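Tol-Pal system protein TolB (Acinetobacter baumannii, PDB 7MX5) probably acts in the periplasm as part of the Tol-Pal system, which helps outer membrane invagination during cell division and maintains outer membrane integrity. Local coordinates at residues A120-L125 against S354-M359; R264-P267 against F272-T275; H320-S325 against V339-P344; Y362-G367 against L371-S376. One frame throughout, in Å; residues are numbered along the deposited sequence.

Contact 1 joins helix 110-126, which packs on strands of the mixed sheet, to a loop of the six-bladed beta-propeller. Contacts 2, 3 and 4 lie within three different blades. Contacts 2 and 3 fall along the chain between the two halves of contact 1, and contact 4 follows all of them. Contacts 3 and 4 have centres about 15 Å apart and touch: Thr343 packs on Tyr362 and Met375, so two neighbouring blades meet there. Contact 1 lies about 20 Å from contact 4, centre to centre, yet Met359 reaches Ile374. The centre of contact 2 is about 21 to 24 Å from the others. At contact 1 the helix meets the propeller.

Contact 1 of 4, residues A120-L125 against S354-M359; sequences AIYQAL and SPNGQM
Tyr122 reaches from its helix to Gln358, and its hydroxyl does most of the touching. Tyr122 OH lies 3.7 Å from Gln358 CG and 4.0 Å from Gln358 CB. The first torsion of the tyrosine sets CG anti to the backbone N (chi1 -175°), which sends the ring out from the helix toward the turn at 354-357. The glutamine chain bends at its second torsion (chi2 -49°), and its CB and CG meet the phenol oxygen. Lower on the ring, Tyr122 CE2 comes within 4.3 Å of Asn356 ND2, which approaches obliquely. That amide nitrogen is bonded to Pro129 O.

The other end of the Asn356 amide holds the loop together. Asn356 OD1 accepts from Ser354 OG at 2.6 Å and from Gln358 N at 2.8 Å. The two donors arrive from opposite faces of the amide plane, and the one from Gln358 sits above that plane. This double grip should fix the rotation of the amide. Ser354 OG in turn accepts from Met359 N at 3.0 Å. The backbone of Ser354 to Gly357 makes a type I turn.

Elsewhere on the helix, Ala120, Ile121, Ala124 and Leu125 pack against strands 83-91 and 96-105. An Asx turn at Asn356, set on a type I beta turn between two propeller strands, thus meets a helix from the other part of the two-domain TolB fold.

Contact 2 of 4, residues R264-P267 against F272-T275; sequences RYTP and FIFT
Ile273 lies beside Arg264 in an antiparallel hydrogen-bonded pair. Ile273 N donates to Arg264 O at 2.9 Å, and Arg264 N donates to Ile273 O at 2.9 Å. From this frame the isoleucine can be followed outward. Its CB stands 4.3 Å from Arg264 O. The first torsion places CG1 between the backbone N and the carbonyl carbon (chi1 70°), which brings CG1 to 3.7 Å from Arg264 O and 4.2 Å from Arg264 CB. The other branch, CG2, meets Thr266 CG2 at 4.4 Å. CD1, at the end of the longer branch, stands farther from Arg264 CB than CG1 does. The side chain as a whole also packs on Leu297 and Leu309.

The two strands form the first hairpin of a four-stranded propeller blade, within a WD40-like repeat. Strand 263-265 is one edge of that blade, and strand 304-309, which carries Leu309, belongs to the following one. Arg264 bends at chi2, and its end leads away from the hairpin. Its side chain touches Thr308 and Ser350.

Tyr265 and Phe272 are a non-hydrogen-bonded pair on the opposite face of the sheet. Tyr265 CD1 lies 4.4 Å from Phe272 CB. The phenylalanine ring turns away from Tyr265, and meets the rings of Tyr287 and Phe289. Thr266 OG1 has its strongest partner in Ala271 O, across the turn; Asp268 OD1 is a second possible acceptor for the same hydroxyl.

Contact 3 of 4, residues H320-S325 against V339-P344; sequences HRPSGS and VNILTP
His320 and Ile341 touch across one blade of the beta-propeller. His320 ends the second strand of the blade and Ile341 sits in the fourth, 339-344, with strand 328-333 between them. Their CA atoms are 7.7 Å apart, and the side chains bridge the gap over that middle strand.

The tight part is small. Ile341 CD1 comes to 3.8 Å from His320 CD2, and the two side chains meet at about a right angle. A chi1 of -175° holds the imidazole trans to the histidine's own nitrogen, where its CD2 can meet the methyl. The His320 side chain also touches Ala330 of the middle strand. The same methyl, Ile341 CD1, reaches Pro322 CG at a looser 4.4 Å.

Beyond Pro322 the contact opens to solvent. Residues 322-325 form a type I turn, closed by a weak bond from Ser325 N to Pro322 O. Ser323 and Gly324 at its tip are exposed and poorly ordered. Ile341 itself is exposed. Just after it, Leu342 and Thr343 both face Val329 in a classic beta bulge.

The histidine, by contrast, is buried, and its ND1 is hydrogen-bonded to Asn304 OD1.

Contact 4 of 4, residues Y362-G367 against L371-S376; sequences YATREG and LLSIMS
Tyr362 O is held by two groups of the neighbouring strand. Ser373 N donates to it at 2.8 Å and nearly straight, and Leu372 CA makes a C-H...O contact at 3.4 Å. Three more backbone bonds tie the hairpin of strands 359-366 and 369-376: Tyr362 N to Ser373 O, and both bonds of the pair Thr364 and Leu371.

One face of the sheet carries Tyr362, Thr364, Leu371 and Ser373. Ser373 CB lies over the tyrosine ring, 3.8 Å from its centroid, in a CH-pi contact. Met375 CB is at the ring edge. Thr364 OG1 is anti to the backbone N (chi1 179°) and bonds to Ser346 N. This leaves Thr364 CG2 beside Leu371 CD1, at 3.6 Å. Leu371 CD2 meets Glu366 CB at the same distance. On the opposite face Ala363 CB packs on Leu372 CD2 at 3.9 Å.

A water lies 3.1 Å from Tyr362 OH and donates weakly to Ser373 OG. The serine hydroxyl also bonds Asn384 OD1 in the next strand of the blade. Ser373 thus packs its methylene over the ring while its buried oxygen is satisfied by Asn384 and, weakly, by the water it shares with Tyr362 OH.

Contact 1 of 4, residues A120-L125 against S354-M359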
loop_
_atom_site.group_PDB
_atom_site.type_symbol
_atom_site.label_atom_id
_atom_site.label_comp_id
_atom_site.label_asym_id
_atom_site.label_seq_id
_atom_site.Cartn_x
_atom_site.Cartn_y
_atom_site.Cartn_z
ATOM N N ALA A 120 9.172 -7.958 -12.407
ATOM C CA ALA A 120 10.369 -8.756 -12.648
ATOM C C ALA A 120 11.564 -7.874 -12.986
ATOM O O ALA A 120 12.695 -8.170 -12.580
ATOM C CB ALA A 120 10.111 -9.766 -13.765
ATOM N N ILE A 121 11.336 -6.791 -13.732
ATOM C CA ILE A 121 12.418 -5.861 -14.048
ATOM C C ILE A 121 12.937 -5.203 -12.777
ATOM O O ILE A 121 14.151 -5.082 -12.572
ATOM C CB ILE A 121 11.942 -4.814 -15.073
ATOM C CG1 ILE A 121 11.608 -5.482 -16.408
ATOM C CG2 ILE A 121 12.996 -3.733 -15.264
ATOM C CD1 ILE A 121 11.044 -4.529 -17.441
ATOM N N TYR A 122 12.023 -4.772 -11.904
ATOM C CA TYR A 122 12.420 -4.133 -10.653
ATOM C C TYR A 122 13.238 -5.078 -9.783
ATOM O O TYR A 122 14.267 -4.686 -9.223
ATOM C CB TYR A 122 11.173 -3.653 -9.909
ATOM C CG TYR A 122 11.442 -2.872 -8.642
ATOM C CD1 TYR A 122 11.591 -1.492 -8.674
ATOM C CD2 TYR A 122 11.524 -3.511 -7.413
ATOM C CE1 TYR A 122 11.827 -0.773 -7.518
ATOM C CE2 TYR A 122 11.762 -2.801 -6.251
ATOM C CZ TYR A 122 11.912 -1.431 -6.310
ATOM O OH TYR A 122 12.147 -0.719 -5.156
ATOM N N GLN A 123 12.797 -6.333 -9.664
ATOM C CA GLN A 123 13.513 -7.294 -8.833
ATOM C C GLN A 123 14.880 -7.629 -9.420
ATOM O O GLN A 123 15.844 -7.847 -8.677
ATOM C CB GLN A 123 12.676 -8.561 -8.664
ATOM C CG GLN A 123 13.217 -9.537 -7.636
ATOM C CD GLN A 123 12.240 -10.652 -7.330
ATOM O OE1 GLN A 123 12.009 -11.533 -8.158
ATOM N NE2 GLN A 123 11.659 -10.620 -6.137
ATOM N N ALA A 124 14.982 -7.673 -10.749
ATOM C CA ALA A 124 16.255 -7.995 -11.384
ATOM C C ALA A 124 17.276 -6.875 -11.242
ATOM O O ALA A 124 18.478 -7.132 -11.363
ATOM C CB ALA A 124 16.038 -8.318 -12.862
ATOM N N LEU A 125 16.831 -5.646 -10.985
ATOM C CA LEU A 125 17.730 -4.504 -10.885
ATOM C C LEU A 125 18.052 -4.110 -9.453
ATOM O O LEU A 125 19.122 -3.544 -9.205
ATOM C CB LEU A 125 17.130 -3.295 -11.611
ATOM C CG LEU A 125 16.969 -3.437 -13.124
ATOM C CD1 LEU A 125 16.250 -2.234 -13.698
ATOM C CD2 LEU A 125 18.321 -3.619 -13.787
ATOM N N SER A 354 3.931 -0.642 1.728
ATOM C CA SER A 354 3.846 -1.573 0.618
ATOM C C SER A 354 4.536 -2.885 0.993
ATOM O O SER A 354 5.414 -2.902 1.859
ATOM C CB SER A 354 4.492 -0.978 -0.630
ATOM O OG SER A 354 5.893 -0.846 -0.470
ATOM N N PRO A 355 4.142 -3.999 0.369
ATOM C CA PRO A 355 4.737 -5.298 0.734
ATOM C C PRO A 355 6.258 -5.327 0.712
ATOM O O PRO A 355 6.858 -6.038 1.529
ATOM C CB PRO A 355 4.143 -6.256 -0.306
ATOM C CG PRO A 355 2.854 -5.635 -0.708
ATOM C CD PRO A 355 2.979 -4.147 -0.525
ATOM N N ASN A 356 6.905 -4.584 -0.183
ATOM C CA ASN A 356 8.361 -4.573 -0.239
ATOM C C ASN A 356 8.986 -3.576 0.729
ATOM O O ASN A 356 10.215 -3.524 0.835
ATOM C CB ASN A 356 8.845 -4.290 -1.669
ATOM C CG ASN A 356 8.405 -2.931 -2.195
ATOM O OD1 ASN A 356 7.981 -2.055 -1.442
ATOM N ND2 ASN A 356 8.511 -2.753 -3.507
ATOM N N GLY A 357 8.176 -2.784 1.429
ATOM C CA GLY A 357 8.704 -1.824 2.375
ATOM C C GLY A 357 9.400 -0.633 1.761
ATOM O O GLY A 357 9.982 0.169 2.497
ATOM N N GLN A 358 9.367 -0.493 0.436
ATOM C CA GLN A 358 9.981 0.646 -0.229
ATOM C C GLN A 358 9.010 1.794 -0.462
ATOM O O GLN A 358 9.453 2.924 -0.692
ATOM C CB GLN A 358 10.583 0.213 -1.571
ATOM C CG GLN A 358 11.559 -0.947 -1.468
ATOM C CD GLN A 358 12.593 -0.742 -0.379
ATOM O OE1 GLN A 358 12.689 -1.535 0.559
ATOM N NE2 GLN A 358 13.378 0.324 -0.499
ATOM N N MET A 359 7.707 1.532 -0.404
ATOM C CA MET A 359 6.684 2.540 -0.622
ATOM C C MET A 359 5.791 2.647 0.608
ATOM O O MET A 359 5.785 1.771 1.477
ATOM C CB MET A 359 5.829 2.207 -1.853
ATOM C CG MET A 359 6.537 2.386 -3.188
ATOM S SD MET A 359 6.869 4.109 -3.588
ATOM C CE MET A 359 7.827 3.929 -5.090
#

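Contact 2 of 4, residues R264-P267 against F272-T275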
loop_
_atom_site.group_PDB
_atom_site.type_symbol
_atom_site.label_atom_id
_atom_site.label_comp_id
_atom_site.label_asym_id
_atom_site.label_seq_id
_atom_site.Cartn_x
_atom_site.Cartn_y
_atom_site.Cartn_z
ATOM N N ARG A 264 -2.133 -2.722 15.863
ATOM C CA ARG A 264 -1.617 -3.337 14.644
ATOM C C ARG A 264 -0.614 -4.418 15.022
ATOM O O ARG A 264 0.359 -4.142 15.730
ATOM C CB ARG A 264 -0.962 -2.295 13.732
ATOM C CG ARG A 264 -1.867 -1.130 13.363
ATOM C CD ARG A 264 -2.401 -1.281 11.949
ATOM N NE ARG A 264 -3.416 -0.281 11.639
ATOM C CZ ARG A 264 -3.530 0.334 10.471
ATOM N NH1 ARG A 264 -2.697 0.084 9.474
ATOM N NH2 ARG A 264 -4.504 1.224 10.297
ATOM N N TYR A 265 -0.848 -5.637 14.540
ATOM C CA TYR A 265 0.029 -6.756 14.857
ATOM C C TYR A 265 1.423 -6.547 14.279
ATOM O O TYR A 265 1.586 -5.988 13.191
ATOM C CB TYR A 265 -0.544 -8.060 14.303
ATOM C CG TYR A 265 -1.710 -8.635 15.071
ATOM C CD1 TYR A 265 -1.508 -9.375 16.228
ATOM C CD2 TYR A 265 -3.011 -8.466 14.620
ATOM C CE1 TYR A 265 -2.574 -9.912 16.927
ATOM C CE2 TYR A 265 -4.081 -9.003 15.306
ATOM C CZ TYR A 265 -3.858 -9.727 16.456
ATOM O OH TYR A 265 -4.925 -10.259 17.143
ATOM N N THR A 266 2.431 -7.010 15.012
ATOM C CA THR A 266 3.754 -7.127 14.419
ATOM C C THR A 266 3.792 -8.348 13.500
ATOM O O THR A 266 3.172 -9.371 13.805
ATOM C CB THR A 266 4.827 -7.254 15.501
ATOM O OG1 THR A 266 4.492 -8.330 16.385
ATOM C CG2 THR A 266 4.938 -5.963 16.300
ATOM N N PRO A 267 4.501 -8.271 12.369
ATOM C CA PRO A 267 4.459 -9.379 11.399
ATOM C C PRO A 267 5.015 -10.693 11.926
ATOM O O PRO A 267 4.801 -11.729 11.284
ATOM C CB PRO A 267 5.297 -8.854 10.224
ATOM C CG PRO A 267 6.146 -7.777 10.805
ATOM C CD PRO A 267 5.339 -7.155 11.903
ATOM N N PHE A 272 1.949 -6.493 19.296
ATOM C CA PHE A 272 1.262 -5.501 18.483
ATOM C C PHE A 272 1.590 -4.117 19.025
ATOM O O PHE A 272 1.954 -3.954 20.192
ATOM C CB PHE A 272 -0.261 -5.731 18.446
ATOM C CG PHE A 272 -0.966 -5.456 19.751
ATOM C CD1 PHE A 272 -1.406 -4.179 20.068
ATOM C CD2 PHE A 272 -1.224 -6.484 20.641
ATOM C CE1 PHE A 272 -2.062 -3.930 21.259
ATOM C CE2 PHE A 272 -1.884 -6.240 21.831
ATOM C CZ PHE A 272 -2.301 -4.963 22.141
ATOM N N ILE A 273 1.462 -3.118 18.158
ATOM C CA ILE A 273 1.710 -1.733 18.528
ATOM C C ILE A 273 0.381 -0.993 18.578
ATOM O O ILE A 273 -0.618 -1.407 17.982
ATOM C CB ILE A 273 2.695 -1.039 17.565
ATOM C CG1 ILE A 273 2.049 -0.828 16.196
ATOM C CG2 ILE A 273 3.976 -1.851 17.436
ATOM C CD1 ILE A 273 2.817 0.119 15.303
ATOM N N PHE A 274 0.377 0.123 19.304
ATOM C CA PHE A 274 -0.847 0.886 19.506
ATOM C C PHE A 274 -0.493 2.281 19.998
ATOM O O PHE A 274 0.604 2.524 20.506
ATOM C CB PHE A 274 -1.788 0.189 20.499
ATOM C CG PHE A 274 -1.223 0.064 21.886
ATOM C CD1 PHE A 274 -0.232 -0.864 22.170
ATOM C CD2 PHE A 274 -1.680 0.882 22.906
ATOM C CE1 PHE A 274 0.288 -0.976 23.443
ATOM C CE2 PHE A 274 -1.161 0.775 24.180
ATOM C CZ PHE A 274 -0.175 -0.155 24.449
ATOM N N THR A 275 -1.447 3.195 19.836
ATOM C CA THR A 275 -1.308 4.568 20.301
ATOM C C THR A 275 -1.867 4.693 21.711
ATOM O O THR A 275 -2.861 4.047 22.056
ATOM C CB THR A 275 -2.030 5.530 19.355
ATOM O OG1 THR A 275 -1.465 5.424 18.043
ATOM C CG2 THR A 275 -1.911 6.967 19.843
#

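Contact 3 of 4, residues H320-S325 against V339-P344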
loop_
_atom_site.group_PDB
_atom_site.type_symbol
_atom_site.label_atom_id
_atom_site.label_comp_id
_atom_site.label_asym_id
_atom_site.label_seq_id
_atom_site.Cartn_x
_atom_site.Cartn_y
_atom_site.Cartn_z
ATOM N N HIS A 320 3.532 11.766 12.833
ATOM C CA HIS A 320 4.445 12.449 13.737
ATOM C C HIS A 320 4.146 13.940 13.715
ATOM O O HIS A 320 3.983 14.528 12.641
ATOM C CB HIS A 320 5.899 12.184 13.338
ATOM C CG HIS A 320 6.905 12.763 14.281
ATOM N ND1 HIS A 320 7.304 12.119 15.432
ATOM C CD2 HIS A 320 7.604 13.922 14.237
ATOM C CE1 HIS A 320 8.200 12.860 16.060
ATOM N NE2 HIS A 320 8.399 13.959 15.356
ATOM N N ARG A 321 4.073 14.548 14.898
ATOM C CA ARG A 321 3.737 15.965 15.035
ATOM C C ARG A 321 4.716 16.641 15.982
ATOM O O ARG A 321 4.535 16.609 17.208
ATOM C CB ARG A 321 2.303 16.147 15.530
ATOM C CG ARG A 321 1.493 17.149 14.739
ATOM C CD ARG A 321 1.041 18.320 15.594
ATOM N NE ARG A 321 0.138 17.906 16.661
ATOM C CZ ARG A 321 -1.116 18.323 16.783
ATOM N NH1 ARG A 321 -1.656 19.156 15.908
ATOM N NH2 ARG A 321 -1.845 17.891 17.807
ATOM N N PRO A 322 5.771 17.258 15.456
ATOM C CA PRO A 322 6.573 18.164 16.288
ATOM C C PRO A 322 5.709 19.327 16.751
ATOM O O PRO A 322 5.004 19.951 15.955
ATOM C CB PRO A 322 7.704 18.624 15.358
ATOM C CG PRO A 322 7.584 17.841 14.103
ATOM C CD PRO A 322 6.294 17.097 14.088
ATOM N N SER A 323 5.768 19.613 18.057
ATOM C CA SER A 323 4.841 20.558 18.676
ATOM C C SER A 323 4.813 21.914 17.982
ATOM O O SER A 323 3.833 22.654 18.130
ATOM C CB SER A 323 5.194 20.745 20.155
ATOM O OG SER A 323 6.403 21.469 20.304
ATOM N N GLY A 324 5.854 22.258 17.230
ATOM C CA GLY A 324 5.864 23.504 16.493
ATOM C C GLY A 324 5.007 23.468 15.243
ATOM O O GLY A 324 4.265 24.415 14.968
ATOM N N SER A 325 5.092 22.377 14.481
ATOM C CA SER A 325 4.408 22.253 13.206
ATOM C C SER A 325 3.260 21.242 13.311
ATOM O O SER A 325 2.828 20.884 14.416
ATOM C CB SER A 325 5.426 21.883 12.125
ATOM O OG SER A 325 5.024 22.372 10.857
ATOM N N VAL A 339 14.214 8.146 13.714
ATOM C CA VAL A 339 12.946 8.607 13.162
ATOM C C VAL A 339 13.237 9.429 11.914
ATOM O O VAL A 339 13.998 10.404 11.964
ATOM C CB VAL A 339 12.150 9.427 14.191
ATOM C CG1 VAL A 339 11.070 10.247 13.499
ATOM C CG2 VAL A 339 11.540 8.511 15.238
ATOM N N ASN A 340 12.632 9.040 10.795
ATOM C CA ASN A 340 12.799 9.719 9.514
ATOM C C ASN A 340 11.476 10.376 9.141
ATOM O O ASN A 340 10.488 9.684 8.875
ATOM C CB ASN A 340 13.243 8.737 8.432
ATOM C CG ASN A 340 13.193 9.337 7.036
ATOM O OD1 ASN A 340 13.258 10.555 6.864
ATOM N ND2 ASN A 340 13.080 8.478 6.030
ATOM N N ILE A 341 11.461 11.704 9.112
ATOM C CA ILE A 341 10.281 12.443 8.675
ATOM C C ILE A 341 10.221 12.396 7.154
ATOM O O ILE A 341 11.167 12.803 6.471
ATOM C CB ILE A 341 10.309 13.890 9.186
ATOM C CG1 ILE A 341 10.209 13.915 10.714
ATOM C CG2 ILE A 341 9.183 14.696 8.550
ATOM C CD1 ILE A 341 9.658 15.209 11.280
ATOM N N LEU A 342 9.108 11.896 6.620
ATOM C CA LEU A 342 8.961 11.698 5.184
ATOM C C LEU A 342 8.332 12.903 4.492
ATOM O O LEU A 342 8.860 13.390 3.487
ATOM C CB LEU A 342 8.123 10.444 4.914
ATOM C CG LEU A 342 8.521 9.566 3.729
ATOM C CD1 LEU A 342 10.032 9.431 3.645
ATOM C CD2 LEU A 342 7.864 8.202 3.847
ATOM N N THR A 343 7.212 13.397 5.019
ATOM C CA THR A 343 6.434 14.430 4.351
ATOM C C THR A 343 5.395 15.007 5.304
ATOM O O THR A 343 4.974 14.325 6.247
ATOM C CB THR A 343 5.745 13.853 3.111
ATOM O OG1 THR A 343 4.933 14.856 2.487
ATOM C CG2 THR A 343 4.869 12.668 3.498
ATOM N N PRO A 344 4.964 16.250 5.108
ATOM C CA PRO A 344 3.791 16.740 5.838
ATOM C C PRO A 344 2.524 16.062 5.338
ATOM O O PRO A 344 2.446 15.578 4.207
ATOM C CB PRO A 344 3.768 18.245 5.546
ATOM C CG PRO A 344 5.046 18.560 4.843
ATOM C CD PRO A 344 5.592 17.294 4.279
#

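Contact 4 of 4, residues Y362-G367 against L371-S376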
loop_
_atom_site.group_PDB
_atom_site.type_symbol
_atom_site.label_atom_id
_atom_site.label_comp_id
_atom_site.label_asym_id
_atom_site.label_seq_id
_atom_site.Cartn_x
_atom_site.Cartn_y
_atom_site.Cartn_z
ATOM N N TYR A 362 -0.722 6.972 2.057
ATOM C CA TYR A 362 -1.388 7.706 3.123
ATOM C C TYR A 362 -2.387 8.666 2.499
ATOM O O TYR A 362 -2.310 8.986 1.310
ATOM C CB TYR A 362 -0.383 8.460 4.004
ATOM C CG TYR A 362 0.425 9.504 3.264
ATOM C CD1 TYR A 362 1.491 9.139 2.452
ATOM C CD2 TYR A 362 0.119 10.855 3.376
ATOM C CE1 TYR A 362 2.230 10.089 1.773
ATOM C CE2 TYR A 362 0.853 11.812 2.701
ATOM C CZ TYR A 362 1.908 11.423 1.902
ATOM O OH TYR A 362 2.641 12.371 1.225
ATOM N N ALA A 363 -3.329 9.120 3.319
ATOM C CA ALA A 363 -4.368 10.044 2.887
ATOM C C ALA A 363 -4.016 11.455 3.337
ATOM O O ALA A 363 -3.665 11.670 4.502
ATOM C CB ALA A 363 -5.732 9.633 3.443
ATOM N N THR A 364 -4.111 12.409 2.415
ATOM C CA THR A 364 -3.803 13.803 2.706
ATOM C C THR A 364 -4.680 14.684 1.824
ATOM O O THR A 364 -5.564 14.198 1.113
ATOM C CB THR A 364 -2.308 14.085 2.499
ATOM O OG1 THR A 364 -2.040 15.468 2.767
ATOM C CG2 THR A 364 -1.899 13.763 1.072
ATOM N N ARG A 365 -4.432 15.992 1.874
ATOM C CA ARG A 365 -5.188 16.959 1.087
ATOM C C ARG A 365 -4.227 17.951 0.453
ATOM O O ARG A 365 -3.397 18.547 1.146
ATOM C CB ARG A 365 -6.214 17.703 1.951
ATOM C CG ARG A 365 -7.370 16.842 2.432
ATOM C CD ARG A 365 -8.162 17.548 3.520
ATOM N NE ARG A 365 -9.196 16.690 4.088
ATOM C CZ ARG A 365 -10.058 17.073 5.018
ATOM N NH1 ARG A 365 -10.042 18.300 5.513
ATOM N NH2 ARG A 365 -10.960 16.203 5.464
ATOM N N GLU A 366 -4.343 18.124 -0.861
ATOM C CA GLU A 366 -3.541 19.082 -1.611
ATOM C C GLU A 366 -4.485 19.964 -2.411
ATOM O O GLU A 366 -5.282 19.456 -3.207
ATOM C CB GLU A 366 -2.545 18.373 -2.533
ATOM C CG GLU A 366 -1.286 19.169 -2.822
ATOM C CD GLU A 366 -0.194 18.318 -3.435
ATOM O OE1 GLU A 366 0.285 17.388 -2.754
ATOM O OE2 GLU A 366 0.185 18.575 -4.598
ATOM N N GLY A 367 -4.396 21.272 -2.202
ATOM C CA GLY A 367 -5.380 22.162 -2.796
ATOM C C GLY A 367 -6.735 21.911 -2.164
ATOM O O GLY A 367 -6.864 21.819 -0.939
ATOM N N LEU A 371 -6.943 13.298 -1.441
ATOM C CA LEU A 371 -6.246 12.363 -2.310
ATOM C C LEU A 371 -5.431 11.373 -1.489
ATOM O O LEU A 371 -5.180 11.567 -0.297
ATOM C CB LEU A 371 -5.329 13.103 -3.291
ATOM C CG LEU A 371 -4.340 14.108 -2.694
ATOM C CD1 LEU A 371 -3.001 13.455 -2.383
ATOM C CD2 LEU A 371 -4.151 15.286 -3.632
ATOM N N LEU A 372 -5.012 10.304 -2.161
ATOM C CA LEU A 372 -4.021 9.375 -1.641
ATOM C C LEU A 372 -2.655 9.735 -2.209
ATOM O O LEU A 372 -2.540 10.136 -3.371
ATOM C CB LEU A 372 -4.365 7.930 -2.009
ATOM C CG LEU A 372 -5.561 7.259 -1.333
ATOM C CD1 LEU A 372 -5.531 5.759 -1.586
ATOM C CD2 LEU A 372 -5.588 7.554 0.159
ATOM N N SER A 373 -1.623 9.595 -1.383
ATOM C CA SER A 373 -0.255 9.844 -1.806
ATOM C C SER A 373 0.594 8.617 -1.511
ATOM O O SER A 373 0.475 8.014 -0.441
ATOM C CB SER A 373 0.337 11.073 -1.105
ATOM O OG SER A 373 0.053 12.258 -1.828
ATOM N N ILE A 374 1.442 8.249 -2.467
ATOM C CA ILE A 374 2.375 7.139 -2.314
ATOM C C ILE A 374 3.784 7.708 -2.379
ATOM O O ILE A 374 4.143 8.383 -3.352
ATOM C CB ILE A 374 2.165 6.055 -3.383
ATOM C CG1 ILE A 374 0.986 5.161 -3.004
ATOM C CG2 ILE A 374 3.420 5.214 -3.543
ATOM C CD1 ILE A 374 0.260 4.571 -4.189
ATOM N N MET A 375 4.576 7.445 -1.344
ATOM C CA MET A 375 5.923 7.981 -1.241
ATOM C C MET A 375 6.917 6.854 -1.016
ATOM O O MET A 375 6.621 5.883 -0.312
ATOM C CB MET A 375 6.035 8.997 -0.101
ATOM C CG MET A 375 5.952 10.435 -0.563
ATOM S SD MET A 375 6.676 11.615 0.587
ATOM C CE MET A 375 8.415 11.405 0.239
ATOM N N SER A 376 8.091 6.984 -1.624
ATOM C CA SER A 376 9.191 6.092 -1.301
ATOM C C SER A 376 9.680 6.374 0.115
ATOM O O SER A 376 9.664 7.515 0.586
ATOM C CB SER A 376 10.332 6.260 -2.304
ATOM O OG SER A 376 10.857 7.575 -2.266
HETATM O O HOH W 1 1.851 14.788 -0.551
#